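Local coordinates for protein Cfl (Pectobacterium brasiliense, PDB 7A9J) that probably activates carboxylic acids with ATP, as a member of the AMP-binding ligase family, and here holds an indenone carboxylic acid in its pocket, at residues 311-316 against 418-423; 332-337 against 355-360. The protein carries 1 engineered substitution. All coordinates share one frame; numbering follows the deposited sequence.

The centres of interaction 1 and interaction 2 lie about 7 Å apart. Their strands 418-423 and 356-360 are antiparallel neighbours. Phe-420 N lies 2.9 Å from Pro-355 O, and Leu-418 N lies 2.9 Å from Gly-358 O; both are probable hydrogen bonds. Ile-357 belongs to interaction 2 but also touches Phe-420 and Cys-314 of interaction 1, and its CG2 is 3.3 Å from Ser-313 O. Asp-408 serves both contacts. Both contacts also reach the ligand R4Z, through Gly-311 in interaction 1 and through 333-337 in interaction 2.

Interaction 1: 311-316 against 418-423. With R4Z (6-ethyl-1-oxidanylidene-indene-4-carboxylic acid), chain B.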
ATOM      1  N   GLY A 311      -4.058  -2.229  -1.439  0.53 42.02           N
ATOM      2  CA  GLY A 311      -4.916  -1.145  -0.994  0.53 48.01           C
ATOM      3  C   GLY A 311      -6.019  -1.448   0.024  0.53 49.65           C
ATOM      4  O   GLY A 311      -5.835  -2.134   1.054  0.53 30.49           O
ATOM      5  N   ASP A 312      -7.179  -0.830  -0.257  0.53 50.53           N
ATOM      6  CA  ASP A 312      -8.403  -0.907   0.538  0.53 56.00           C
ATOM      7  C   ASP A 312      -9.609  -1.069  -0.377  0.53 53.89           C
ATOM      8  O   ASP A 312     -10.748  -0.722  -0.011  0.53 50.76           O
ATOM      9  CB  ASP A 312      -8.556   0.323   1.434  0.53 58.70           C
ATOM     10  CG  ASP A 312      -8.003   0.086   2.814  0.53 60.03           C
ATOM     11  OD1 ASP A 312      -8.344  -0.983   3.374  0.53 46.68           O
ATOM     12  OD2 ASP A 312      -7.224   0.942   3.314  0.53 62.77           O
ATOM     13  N   SER A 313      -9.356  -1.582  -1.581  1.00 46.83           N
ATOM     14  CA  SER A 313     -10.384  -1.873  -2.539  1.00 46.39           C
ATOM     15  C   SER A 313     -10.214  -3.280  -3.100  1.00 39.85           C
ATOM     16  O   SER A 313      -9.716  -4.207  -2.435  1.00 45.38           O
ATOM     17  CB  SER A 313     -10.333  -0.866  -3.673  1.00 55.86           C
ATOM     18  OG  SER A 313     -11.484  -0.950  -4.485  1.00 56.11           O
ATOM     19  N   CYS A 314     -10.642  -3.408  -4.344  1.00 40.27           N
ATOM     20  CA  CYS A 314     -10.660  -4.656  -5.087  1.00 42.36           C
ATOM     21  C   CYS A 314      -9.914  -4.461  -6.410  1.00 45.92           C
ATOM     22  O   CYS A 314     -10.063  -3.424  -7.076  1.00 41.57           O
ATOM     23  CB  CYS A 314     -12.098  -5.049  -5.293  1.00 46.33           C
ATOM     24  SG  CYS A 314     -12.386  -6.382  -6.435  1.00 41.68           S
ATOM     25  N   ALA A 315      -9.076  -5.437  -6.785  1.00 37.18           N
ATOM     26  CA  ALA A 315      -8.323  -5.311  -8.025  1.00 31.83           C
ATOM     27  C   ALA A 315      -8.750  -6.327  -9.080  1.00 41.70           C
ATOM     28  O   ALA A 315      -7.950  -6.731  -9.938  1.00 32.23           O
ATOM     29  CB  ALA A 315      -6.810  -5.419  -7.707  1.00 28.48           C
ATOM     30  N   THR A 316     -10.039  -6.702  -9.105  1.00 32.68           N
ATOM     31  CA  THR A 316     -10.424  -7.747 -10.033  1.00 27.88           C
ATOM     32  C   THR A 316     -10.334  -7.287 -11.486  1.00 34.62           C
ATOM     33  O   THR A 316      -9.928  -8.066 -12.351  1.00 37.74           O
ATOM     34  CB  THR A 316     -11.857  -8.235  -9.674  1.00 31.35           C
ATOM     35  OG1 THR A 316     -11.804  -8.840  -8.347  1.00 33.79           O
ATOM     36  CG2 THR A 316     -12.407  -9.225 -10.736  1.00 34.52           C
ATOM     37  N   LEU A 418     -13.957 -13.492   0.257  1.00 28.31           N
ATOM     38  CA  LEU A 418     -14.816 -12.314   0.466  1.00 29.63           C
ATOM     39  C   LEU A 418     -15.101 -11.714  -0.893  1.00 30.33           C
ATOM     40  O   LEU A 418     -14.258 -11.099  -1.529  1.00 30.36           O
ATOM     41  CB  LEU A 418     -14.118 -11.323   1.389  1.00 29.06           C
ATOM     42  CG  LEU A 418     -13.992 -12.018   2.761  1.00 30.43           C
ATOM     43  CD1 LEU A 418     -13.069 -11.136   3.581  1.00 35.28           C
ATOM     44  CD2 LEU A 418     -15.411 -12.081   3.475  1.00 33.75           C
ATOM     45  N   ILE A 419     -16.303 -11.956  -1.375  1.00 38.80           N
ATOM     46  CA  ILE A 419     -16.787 -11.247  -2.546  1.00 38.17           C
ATOM     47  C   ILE A 419     -16.947  -9.773  -2.229  1.00 36.40           C
ATOM     48  O   ILE A 419     -17.513  -9.386  -1.194  1.00 35.79           O
ATOM     49  CB  ILE A 419     -18.121 -11.883  -2.984  1.00 39.04           C
ATOM     50  CG1 ILE A 419     -17.938 -13.309  -3.433  1.00 41.08           C
ATOM     51  CG2 ILE A 419     -18.732 -11.042  -4.056  1.00 38.37           C
ATOM     52  CD1 ILE A 419     -16.757 -13.648  -4.368  1.00 42.01           C
ATOM     53  N   PHE A 420     -16.533  -8.927  -3.141  1.00 35.80           N
ATOM     54  CA  PHE A 420     -16.498  -7.498  -2.881  1.00 34.33           C
ATOM     55  C   PHE A 420     -17.680  -6.830  -3.558  1.00 33.81           C
ATOM     56  O   PHE A 420     -17.875  -6.967  -4.768  1.00 36.69           O
ATOM     57  CB  PHE A 420     -15.166  -6.890  -3.352  1.00 34.46           C
ATOM     58  CG  PHE A 420     -15.003  -5.457  -2.972  1.00 37.17           C
ATOM     59  CD1 PHE A 420     -14.593  -5.136  -1.683  1.00 49.58           C
ATOM     60  CD2 PHE A 420     -15.112  -4.463  -3.915  1.00 38.30           C
ATOM     61  CE1 PHE A 420     -14.393  -3.816  -1.336  1.00 54.83           C
ATOM     62  CE2 PHE A 420     -14.910  -3.127  -3.564  1.00 42.75           C
ATOM     63  CZ  PHE A 420     -14.581  -2.819  -2.283  1.00 46.18           C
ATOM     64  N   LEU A 421     -18.482  -6.143  -2.760  1.00 32.76           N
ATOM     65  CA  LEU A 421     -19.700  -5.536  -3.272  1.00 32.27           C
ATOM     66  C   LEU A 421     -19.576  -4.027  -3.335  1.00 33.69           C
ATOM     67  O   LEU A 421     -20.585  -3.316  -3.589  1.00 35.05           O
ATOM     68  CB  LEU A 421     -20.909  -5.945  -2.409  1.00 33.67           C
ATOM     69  CG  LEU A 421     -21.033  -7.464  -2.391  1.00 39.16           C
ATOM     70  CD1 LEU A 421     -22.166  -7.871  -1.502  1.00 42.62           C
ATOM     71  CD2 LEU A 421     -21.324  -7.902  -3.807  1.00 40.80           C
ATOM     72  N   GLY A 422     -18.384  -3.508  -3.087  1.00 37.60           N
ATOM     73  CA  GLY A 422     -18.160  -2.083  -3.243  1.00 37.74           C
ATOM     74  C   GLY A 422     -18.256  -1.335  -1.923  1.00 36.11           C
ATOM     75  O   GLY A 422     -18.409  -1.904  -0.835  1.00 39.01           O
ATOM     76  N   ARG A 423     -18.059  -0.031  -2.028  1.00 35.99           N
ATOM     77  CA  ARG A 423     -18.244   0.837  -0.870  1.00 39.23           C
ATOM     78  C   ARG A 423     -19.706   0.884  -0.455  1.00 38.06           C
ATOM     79  O   ARG A 423     -20.620   0.956  -1.289  1.00 37.69           O
ATOM     80  CB  ARG A 423     -17.794   2.258  -1.196  1.00 40.31           C
ATOM     81  CG  ARG A 423     -16.361   2.354  -1.593  1.00 45.43           C
ATOM     82  CD  ARG A 423     -15.497   2.179  -0.397  1.00 64.98           C
ATOM     83  NE  ARG A 423     -15.738   3.184   0.643  1.00 75.09           N
ATOM     84  CZ  ARG A 423     -15.261   3.107   1.891  1.00 67.48           C
ATOM     85  NH1 ARG A 423     -14.518   2.050   2.289  1.00 44.97           N
ATOM     86  NH2 ARG A 423     -15.559   4.085   2.749  1.00 72.00           N
TER
HETATM   87  C13 R4Z B 601      -0.697  -1.328   6.773  1.00 34.62           C
HETATM   88  C15 R4Z B 601      -1.329  -2.587   4.663  1.00 31.29           C
HETATM   89  C02 R4Z B 601      -1.884  -3.724   2.393  1.00 31.18           C
HETATM   90  C03 R4Z B 601      -2.071  -3.396   1.050  1.00 30.13           C
HETATM   91  C04 R4Z B 601      -1.995  -1.869   1.003  1.00 32.58           C
HETATM   92  C05 R4Z B 601      -1.597  -2.653   3.305  1.00 26.85           C
HETATM   93  C06 R4Z B 601      -1.618  -1.468   2.528  1.00 30.71           C
HETATM   94  C07 R4Z B 601      -1.341  -0.261   3.158  1.00 33.43           C
HETATM   95  C08 R4Z B 601      -1.357   1.038   2.336  1.00 42.23           C
HETATM   96  C11 R4Z B 601      -1.033  -0.214   4.517  1.00 34.91           C
HETATM   97  C12 R4Z B 601      -1.020  -1.380   5.294  1.00 31.85           C
HETATM   98  C14 R4Z B 601       0.836  -1.191   6.997  1.00 31.87           C
HETATM   99  O01 R4Z B 601      -1.965  -4.865   2.767  1.00 30.09           O
HETATM  100  O09 R4Z B 601      -0.828   2.058   2.855  1.00 53.64           O
HETATM  101  O10 R4Z B 601      -1.890   1.116   1.183  1.00 41.12           O
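The Phe-420 ring has backbone over both faces. Over one face lie Cys-314 N and Ser-313 C, from the loop 311-316. On the opposite face Gly-422 N, from its own strand, sits 3.4 Å above the ring plane and offset toward the rim. Cys-314 CB comes down on the loop side of the ring, over its rim, and lies closest to Phe-420 CD2, at 3.4 Å. Ser-313 OG approaches Phe-420 CE2 more loosely, at 4.2 Å. The sulfur does not sit over the ring centre. Cys-314 SG is 5.0 Å from the centroid of the Phe-420 ring and 47° off the ring normal, an oblique sulfur-aromatic contact. With SG anti to the backbone N (chi1 169°), CB is pressed on the ring while SG passes its CD2 side. Cys-314 SG also accepts a long hydrogen bond from Thr-316 N, at 3.6 Å. Ala-315, between them, is the N-cap residue of helix 316-326, so the sulfur engages the first turn of that helix. Phe-420 also touches Ile-438 of helix 437-445. At the other end of the loop Gly-311 belongs to the ligand pocket and borders R4Z. The contact thus joins the loop leading away from the pocket to the strand 418-423. Arg-423, at the end of that strand, is paired with Asp-408. With no hydrogen bond between the segments, the contact is probably held mainly by dispersion between the ring and the Cys-314 side chain, and the oblique sulfur may add a modest polarisable term.

Interaction 2: 332-337 against 355-360; sequences SSYGQT and PSIGWP. With R4Z (6-ethyl-1-oxidanylidene-indene-4-carboxylic acid), chain B.
Strands 331-335 and 356-360 run in the same overall sense but are not direct partners. Strand 342-346 pairs antiparallel with each of them. The closest CA atoms, those of Ser-332 and Ile-357, are 7.2 Å apart, and no direct hydrogen bond crosses between the segments. The sequence Tyr-Gly-Gln-Thr of 334-337, followed by Glu-338, matches the conserved Tyr-Gly-X-Thr-Glu core motif of adenylate-forming enzymes. Two waters bridge the polar gap. Water 1 lies 2.8 Å from Ser-332 OG and donates to Ser-356 O. Water 2 lies 2.7 Å from the same Ser-332 OG and donates to Ile-357 O. Through these waters the buried Ser-332 hydroxyl is linked to two successive carbonyls, of Ser-356 and Ile-357. The apolar part of the contact is a methyl on a ring. Ile-357 CD1 lies over one face of Tyr-334, 4.2 Å above the plane and offset toward the rim, with CD2 its nearest ring atom. Ile-357 has an extended outer chain (chi2 180°), which carries CD1 out to the tyrosine. The phenol OH is hydrogen-bonded to Asp-408, so the ring is held at its far end as well. The Ser-333 side chain leaves its strand away from 355-360, and its OG reaches the ligand. There the backbone 335-337 borders R4Z, and Gln-336 C comes within 3.3 Å of R4Z C13. Gly-335 has no side chain to obstruct the ligand ketone. A first torsion of -177° swings Ser-333 OG opposite its backbone N, where it donates a hydrogen bond to the ketone oxygen O01 of R4Z at 2.7 Å.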
ATOM      1  N   SER A 332      -3.631  -9.676  -4.638  1.00 26.61           N
ATOM      2  CA  SER A 332      -3.877  -8.405  -3.979  1.00 28.81           C
ATOM      3  C   SER A 332      -3.752  -8.560  -2.479  1.00 23.09           C
ATOM      4  O   SER A 332      -3.902  -9.635  -1.916  1.00 28.68           O
ATOM      5  CB  SER A 332      -5.294  -7.806  -4.338  1.00 31.99           C
ATOM      6  OG  SER A 332      -6.324  -8.726  -3.987  1.00 32.51           O
ATOM      7  N   SER A 333      -3.509  -7.413  -1.843  1.00 26.76           N
ATOM      8  CA  SER A 333      -3.397  -7.348  -0.405  1.00 24.02           C
ATOM      9  C   SER A 333      -4.275  -6.201   0.058  1.00 24.76           C
ATOM     10  O   SER A 333      -4.383  -5.180  -0.615  1.00 28.53           O
ATOM     11  CB  SER A 333      -1.875  -7.147  -0.016  1.00 22.85           C
ATOM     12  OG  SER A 333      -1.744  -7.162   1.399  1.00 30.42           O
ATOM     13  N   TYR A 334      -4.968  -6.410   1.148  1.00 27.47           N
ATOM     14  CA  TYR A 334      -5.924  -5.437   1.632  1.00 27.20           C
ATOM     15  C   TYR A 334      -5.578  -5.192   3.084  1.00 25.70           C
ATOM     16  O   TYR A 334      -5.550  -6.130   3.870  1.00 28.53           O
ATOM     17  CB  TYR A 334      -7.329  -6.001   1.486  1.00 26.05           C
ATOM     18  CG  TYR A 334      -8.497  -5.218   2.070  1.00 30.49           C
ATOM     19  CD1 TYR A 334      -8.776  -5.238   3.439  1.00 31.34           C
ATOM     20  CD2 TYR A 334      -9.379  -4.540   1.233  1.00 32.28           C
ATOM     21  CE1 TYR A 334      -9.931  -4.584   3.951  1.00 33.43           C
ATOM     22  CE2 TYR A 334     -10.484  -3.851   1.749  1.00 31.12           C
ATOM     23  CZ  TYR A 334     -10.766  -3.904   3.103  1.00 34.38           C
ATOM     24  OH  TYR A 334     -11.913  -3.240   3.608  1.00 36.35           O
ATOM     25  N   GLY A 335      -5.329  -3.949   3.442  1.00 27.87           N
ATOM     26  CA  GLY A 335      -4.939  -3.708   4.821  1.00 32.27           C
ATOM     27  C   GLY A 335      -4.791  -2.225   5.045  1.00 31.38           C
ATOM     28  O   GLY A 335      -4.910  -1.410   4.116  1.00 30.59           O
ATOM     29  N   GLN A 336      -4.548  -1.881   6.309  1.00 30.10           N
ATOM     30  CA  GLN A 336      -4.364  -0.469   6.621  1.00 31.52           C
ATOM     31  C   GLN A 336      -3.606  -0.360   7.941  1.00 30.64           C
ATOM     32  O   GLN A 336      -3.554  -1.299   8.745  1.00 33.78           O
ATOM     33  CB  GLN A 336      -5.701   0.274   6.713  1.00 35.30           C
ATOM     34  CG  GLN A 336      -6.605  -0.249   7.793  1.00 39.56           C
ATOM     35  CD  GLN A 336      -8.011   0.390   7.706  1.00 43.88           C
ATOM     36  OE1 GLN A 336      -8.909  -0.161   7.072  1.00 50.29           O
ATOM     37  NE2 GLN A 336      -8.179   1.567   8.296  1.00 45.89           N
ATOM     38  N   THR A 337      -3.066   0.836   8.169  1.00 34.21           N
ATOM     39  CA  THR A 337      -2.212   1.055   9.338  1.00 32.89           C
ATOM     40  C   THR A 337      -2.920   0.746  10.654  1.00 36.47           C
ATOM     41  O   THR A 337      -2.327   0.152  11.548  1.00 36.02           O
ATOM     42  CB  THR A 337      -1.731   2.508   9.288  1.00 45.12           C
ATOM     43  OG1 THR A 337      -1.029   2.652   8.037  1.00 47.88           O
ATOM     44  CG2 THR A 337      -0.731   2.790  10.428  1.00 42.63           C
ATOM     45  N   PRO A 355     -15.857  -9.794  -8.632  1.00 32.54           N
ATOM     46  CA  PRO A 355     -14.973  -8.968  -7.808  1.00 31.98           C
ATOM     47  C   PRO A 355     -14.816  -9.525  -6.403  1.00 31.77           C
ATOM     48  O   PRO A 355     -15.783  -9.898  -5.738  1.00 33.31           O
ATOM     49  CB  PRO A 355     -15.669  -7.596  -7.801  1.00 38.06           C
ATOM     50  CG  PRO A 355     -16.476  -7.606  -9.034  1.00 41.64           C
ATOM     51  CD  PRO A 355     -17.061  -9.030  -9.054  1.00 39.50           C
ATOM     52  N   SER A 356     -13.575  -9.684  -6.000  1.00 28.91           N
ATOM     53  CA  SER A 356     -13.310 -10.282  -4.709  1.00 31.57           C
ATOM     54  C   SER A 356     -12.009  -9.762  -4.103  1.00 34.85           C
ATOM     55  O   SER A 356     -11.103  -9.243  -4.773  1.00 31.57           O
ATOM     56  CB  SER A 356     -13.297 -11.837  -4.821  1.00 32.01           C
ATOM     57  OG  SER A 356     -12.160 -12.237  -5.558  1.00 32.28           O
ATOM     58  N   ILE A 357     -11.968  -9.813  -2.789  1.00 25.47           N
ATOM     59  CA  ILE A 357     -10.749  -9.408  -2.114  1.00 30.21           C
ATOM     60  C   ILE A 357      -9.990 -10.530  -1.448  1.00 28.86           C
ATOM     61  O   ILE A 357      -8.864 -10.277  -0.927  1.00 32.32           O
ATOM     62  CB  ILE A 357     -10.974  -8.291  -1.095  1.00 32.20           C
ATOM     63  CG1 ILE A 357     -11.973  -8.744  -0.021  1.00 32.13           C
ATOM     64  CG2 ILE A 357     -11.363  -7.016  -1.841  1.00 40.47           C
ATOM     65  CD1 ILE A 357     -12.216  -7.646   0.994  1.00 34.38           C
ATOM     66  N   GLY A 358     -10.471 -11.749  -1.473  1.00 29.28           N
ATOM     67  CA  GLY A 358      -9.612 -12.792  -0.958  1.00 26.16           C
ATOM     68  C   GLY A 358      -9.984 -13.276   0.438  1.00 26.88           C
ATOM     69  O   GLY A 358     -11.139 -13.139   0.895  1.00 29.40           O
ATOM     70  N   TRP A 359      -9.002 -13.804   1.146  1.00 26.38           N
ATOM     71  CA  TRP A 359      -9.222 -14.533   2.363  1.00 28.66           C
ATOM     72  C   TRP A 359      -8.571 -13.830   3.544  1.00 26.03           C
ATOM     73  O   TRP A 359      -7.408 -13.413   3.441  1.00 29.59           O
ATOM     74  CB  TRP A 359      -8.642 -15.955   2.254  1.00 31.72           C
ATOM     75  CG  TRP A 359      -9.394 -16.857   1.342  1.00 30.69           C
ATOM     76  CD1 TRP A 359     -10.370 -17.753   1.721  1.00 30.15           C
ATOM     77  CD2 TRP A 359      -9.359 -16.896  -0.115  1.00 29.08           C
ATOM     78  NE1 TRP A 359     -10.881 -18.380   0.623  1.00 33.06           N
ATOM     79  CE2 TRP A 359     -10.276 -17.892  -0.508  1.00 29.63           C
ATOM     80  CE3 TRP A 359      -8.568 -16.266  -1.096  1.00 31.31           C
ATOM     81  CZ2 TRP A 359     -10.512 -18.225  -1.864  1.00 31.12           C
ATOM     82  CZ3 TRP A 359      -8.791 -16.585  -2.438  1.00 33.92           C
ATOM     83  CH2 TRP A 359      -9.786 -17.544  -2.803  1.00 30.73           C
ATOM     84  N   PRO A 360      -9.181 -13.886   4.728  1.00 27.18           N
ATOM     85  CA  PRO A 360      -8.482 -13.372   5.929  1.00 25.36           C
ATOM     86  C   PRO A 360      -7.194 -14.135   6.179  1.00 28.40           C
ATOM     87  O   PRO A 360      -7.123 -15.363   6.075  1.00 29.58           O
ATOM     88  CB  PRO A 360      -9.492 -13.620   7.072  1.00 25.14           C
ATOM     89  CG  PRO A 360     -10.869 -13.526   6.323  1.00 39.88           C
ATOM     90  CD  PRO A 360     -10.588 -14.261   5.009  1.00 31.82           C
TER
HETATM   91  C13 R4Z B 601      -0.697  -1.328   6.773  1.00 34.62           C
HETATM   92  C15 R4Z B 601      -1.329  -2.587   4.663  1.00 31.29           C
HETATM   93  C02 R4Z B 601      -1.884  -3.724   2.393  1.00 31.18           C
HETATM   94  C03 R4Z B 601      -2.071  -3.396   1.050  1.00 30.13           C
HETATM   95  C04 R4Z B 601      -1.995  -1.869   1.003  1.00 32.58           C
HETATM   96  C05 R4Z B 601      -1.597  -2.653   3.305  1.00 26.85           C
HETATM   97  C06 R4Z B 601      -1.618  -1.468   2.528  1.00 30.71           C
HETATM   98  C07 R4Z B 601      -1.341  -0.261   3.158  1.00 33.43           C
HETATM   99  C08 R4Z B 601      -1.357   1.038   2.336  1.00 42.23           C
HETATM  100  C11 R4Z B 601      -1.033  -0.214   4.517  1.00 34.91           C
HETATM  101  C12 R4Z B 601      -1.020  -1.380   5.294  1.00 31.85           C
HETATM  102  C14 R4Z B 601       0.836  -1.191   6.997  1.00 31.87           C
HETATM  103  O01 R4Z B 601      -1.965  -4.865   2.767  1.00 30.09           O
HETATM  104  O09 R4Z B 601      -0.828   2.058   2.855  1.00 53.64           O
HETATM  105  O10 R4Z B 601      -1.890   1.116   1.183  1.00 41.12           O
HETATM  106  O   HOH W   1      -8.717  -7.869  -5.271  1.00 29.33           O
HETATM  107  O   HOH W   2      -6.911  -8.236  -1.406  1.00 33.69           O